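PDB 2QJX: protein BIM1 from Saccharomyces cerevisiae, which binds microtubules and their plus ends as an EB1-family protein, here represented by its calponin-homology domain. Local coordinates for residues G21-N26 against G36-Q41. Sequence-based numbering, arbitrary orientation.
Sequences GLLNLN and GAAYCQ
Leu23 and Gln41 lie side by side, their side chains pointing opposite ways, inside the calponin-homology domain, an all-helical fold. Leu23 lies in the last part of helix 12-23. Gln41 belongs to helix 37-47, which starts after Gly36 at the N-cap position. The contact is buried and joins the last part of one helix to the start of the next.

Gln41 can be followed outward. Gln41 CB lies 3.9 Å from Leu23 CD1. CG is set anti to the backbone N (chi1 -175°), and the extended chain beyond it runs along the leucine. There Gln41 CG meets Leu23 CD2 at 3.5 Å. Gln41 CD is next, 3.9 Å from Leu23 CD2. The amide at the tip is held by polar partners: OE1 accepts a hydrogen bond from Arg124, and NE2 donates to Tyr118 OH and to Pro120 O. The buried amide is thus satisfied at both ends, and Arg124, which also donates to Leu23 O, links it to the backbone at Leu23.

The other methyl of Leu23, CD1, turns to the preceding turn of helix 37-47, where Leu23 CD1 sits 3.8 Å from Ala38 O. Leu25 follows Asn24, whose positive phi ends the helical course. Phe57 from a loop also packs on Leu25. Across the contact, Leu25 CD1 reaches the single methyl of Ala38, CB, at 4.1 Å.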
ATOM      1  N   GLY A  21       6.877  -9.618  -4.583  1.00 14.60           N
ATOM      2  CA  GLY A  21       6.385 -10.485  -5.638  1.00 14.48           C
ATOM      3  C   GLY A  21       5.006 -10.046  -6.100  1.00 14.90           C
ATOM      4  O   GLY A  21       4.709 -10.041  -7.295  1.00 14.41           O
ATOM      5  N   LEU A  22       4.169  -9.658  -5.143  1.00 14.75           N
ATOM      6  CA  LEU A  22       2.808  -9.221  -5.430  1.00 14.65           C
ATOM      7  C   LEU A  22       2.750  -7.995  -6.330  1.00 14.36           C
ATOM      8  O   LEU A  22       1.995  -7.966  -7.299  1.00 15.31           O
ATOM      9  CB  LEU A  22       2.073  -8.904  -4.125  1.00 15.15           C
ATOM     10  CG  LEU A  22       0.630  -8.404  -4.262  1.00 18.40           C
ATOM     11  CD1 LEU A  22      -0.268  -9.538  -4.732  1.00 19.79           C
ATOM     12  CD2 LEU A  22       0.141  -7.871  -2.928  1.00 18.32           C
ATOM     13  N   LEU A  23       3.546  -6.979  -6.009  1.00 14.19           N
ATOM     14  CA  LEU A  23       3.526  -5.740  -6.782  1.00 14.07           C
ATOM     15  C   LEU A  23       4.742  -5.496  -7.667  1.00 13.71           C
ATOM     16  O   LEU A  23       4.890  -4.415  -8.238  1.00 11.59           O
ATOM     17  CB  LEU A  23       3.347  -4.553  -5.831  1.00 13.14           C
ATOM     18  CG  LEU A  23       2.064  -4.571  -4.996  1.00 14.38           C
ATOM     19  CD1 LEU A  23       1.996  -3.337  -4.124  1.00 15.06           C
ATOM     20  CD2 LEU A  23       0.856  -4.641  -5.921  1.00 13.39           C
ATOM     21  N   ASN A  24       5.598  -6.503  -7.802  1.00 14.48           N
ATOM     22  CA  ASN A  24       6.813  -6.351  -8.595  1.00 15.32           C
ATOM     23  C   ASN A  24       7.603  -5.140  -8.115  1.00 15.10           C
ATOM     24  O   ASN A  24       7.918  -4.225  -8.890  1.00 14.06           O
ATOM     25  CB  ASN A  24       6.502  -6.190 -10.081  1.00 17.83           C
ATOM     26  CG  ASN A  24       7.754  -5.983 -10.910  1.00 23.53           C
ATOM     27  OD1 ASN A  24       8.719  -6.736 -10.786  1.00 28.67           O
ATOM     28  ND2 ASN A  24       7.748  -4.956 -11.757  1.00 27.18           N
ATOM     29  N   LEU A  25       7.901  -5.138  -6.822  1.00 15.10           N
ATOM     30  CA  LEU A  25       8.667  -4.069  -6.201  1.00 13.49           C
ATOM     31  C   LEU A  25      10.015  -4.637  -5.782  1.00 15.25           C
ATOM     32  O   LEU A  25      10.244  -5.847  -5.874  1.00 12.14           O
ATOM     33  CB  LEU A  25       7.930  -3.517  -4.977  1.00 13.15           C
ATOM     34  CG  LEU A  25       6.595  -2.821  -5.259  1.00 13.04           C
ATOM     35  CD1 LEU A  25       5.963  -2.347  -3.957  1.00 13.88           C
ATOM     36  CD2 LEU A  25       6.833  -1.651  -6.200  1.00 16.06           C
ATOM     37  N   ASN A  26      10.908  -3.762  -5.338  1.00 15.60           N
ATOM     38  CA  ASN A  26      12.233  -4.182  -4.906  1.00 16.76           C
ATOM     39  C   ASN A  26      12.571  -3.519  -3.577  1.00 18.46           C
ATOM     40  O   ASN A  26      13.654  -2.952  -3.405  1.00 19.38           O
ATOM     41  CB  ASN A  26      13.273  -3.814  -5.971  1.00 17.55           C
ATOM     42  CG  ASN A  26      14.628  -4.431  -5.701  1.00 18.82           C
ATOM     43  OD1 ASN A  26      14.721  -5.545  -5.185  1.00 20.79           O
ATOM     44  ND2 ASN A  26      15.692  -3.716  -6.063  1.00 19.32           N
ATOM     45  N   GLY A  36       3.419   5.160   1.717  1.00 12.54           N
ATOM     46  CA  GLY A  36       2.015   4.924   1.434  1.00 12.28           C
ATOM     47  C   GLY A  36       1.652   4.451   0.036  1.00 12.56           C
ATOM     48  O   GLY A  36       0.512   4.046  -0.202  1.00 13.28           O
ATOM     49  N   ALA A  37       2.603   4.497  -0.890  1.00  9.53           N
ATOM     50  CA  ALA A  37       2.348   4.087  -2.267  1.00 10.68           C
ATOM     51  C   ALA A  37       1.965   2.603  -2.382  1.00 10.17           C
ATOM     52  O   ALA A  37       0.961   2.257  -3.017  1.00 12.12           O
ATOM     53  CB  ALA A  37       3.571   4.392  -3.128  1.00  9.10           C
ATOM     54  N   ALA A  38       2.760   1.729  -1.774  1.00  9.11           N
ATOM     55  CA  ALA A  38       2.481   0.296  -1.821  1.00 11.81           C
ATOM     56  C   ALA A  38       1.130  -0.026  -1.186  1.00 12.88           C
ATOM     57  O   ALA A  38       0.385  -0.864  -1.696  1.00 12.58           O
ATOM     58  CB  ALA A  38       3.596  -0.484  -1.116  1.00 13.10           C
ATOM     59  N   TYR A  39       0.814   0.630  -0.070  1.00 11.64           N
ATOM     60  CA  TYR A  39      -0.462   0.399   0.606  1.00 13.36           C
ATOM     61  C   TYR A  39      -1.614   0.683  -0.354  1.00 12.95           C
ATOM     62  O   TYR A  39      -2.575  -0.088  -0.440  1.00 12.16           O
ATOM     63  CB  TYR A  39      -0.587   1.307   1.834  1.00 13.77           C
ATOM     64  CG  TYR A  39       0.432   1.037   2.921  1.00 13.06           C
ATOM     65  CD1 TYR A  39       0.773   2.031   3.838  1.00 14.52           C
ATOM     66  CD2 TYR A  39       1.056  -0.206   3.034  1.00 11.24           C
ATOM     67  CE1 TYR A  39       1.717   1.798   4.836  1.00 12.19           C
ATOM     68  CE2 TYR A  39       1.997  -0.454   4.033  1.00 10.83           C
ATOM     69  CZ  TYR A  39       2.324   0.554   4.928  1.00 11.37           C
ATOM     70  OH  TYR A  39       3.269   0.321   5.904  1.00 13.19           O
ATOM     71  N   CYS A  40      -1.518   1.801  -1.068  1.00 12.35           N
ATOM     72  CA  CYS A  40      -2.547   2.171  -2.028  1.00 12.69           C
ATOM     73  C   CYS A  40      -2.714   1.090  -3.081  1.00 12.78           C
ATOM     74  O   CYS A  40      -3.835   0.698  -3.394  1.00 12.70           O
ATOM     75  CB  CYS A  40      -2.190   3.479  -2.744  1.00 11.31           C
ATOM     76  SG  CYS A  40      -2.463   4.969  -1.774  1.00 12.72           S
ATOM     77  N   GLN A  41      -1.604   0.618  -3.644  1.00 11.31           N
ATOM     78  CA  GLN A  41      -1.712  -0.394  -4.684  1.00 12.22           C
ATOM     79  C   GLN A  41      -2.181  -1.750  -4.190  1.00 13.89           C
ATOM     80  O   GLN A  41      -2.769  -2.514  -4.955  1.00 14.94           O
ATOM     81  CB  GLN A  41      -0.408  -0.543  -5.471  1.00 11.92           C
ATOM     82  CG  GLN A  41      -0.580  -1.514  -6.641  1.00 11.70           C
ATOM     83  CD  GLN A  41       0.388  -1.285  -7.769  1.00 11.94           C
ATOM     84  OE1 GLN A  41       1.559  -0.976  -7.547  1.00 11.10           O
ATOM     85  NE2 GLN A  41      -0.088  -1.456  -8.997  1.00 11.00           N
TER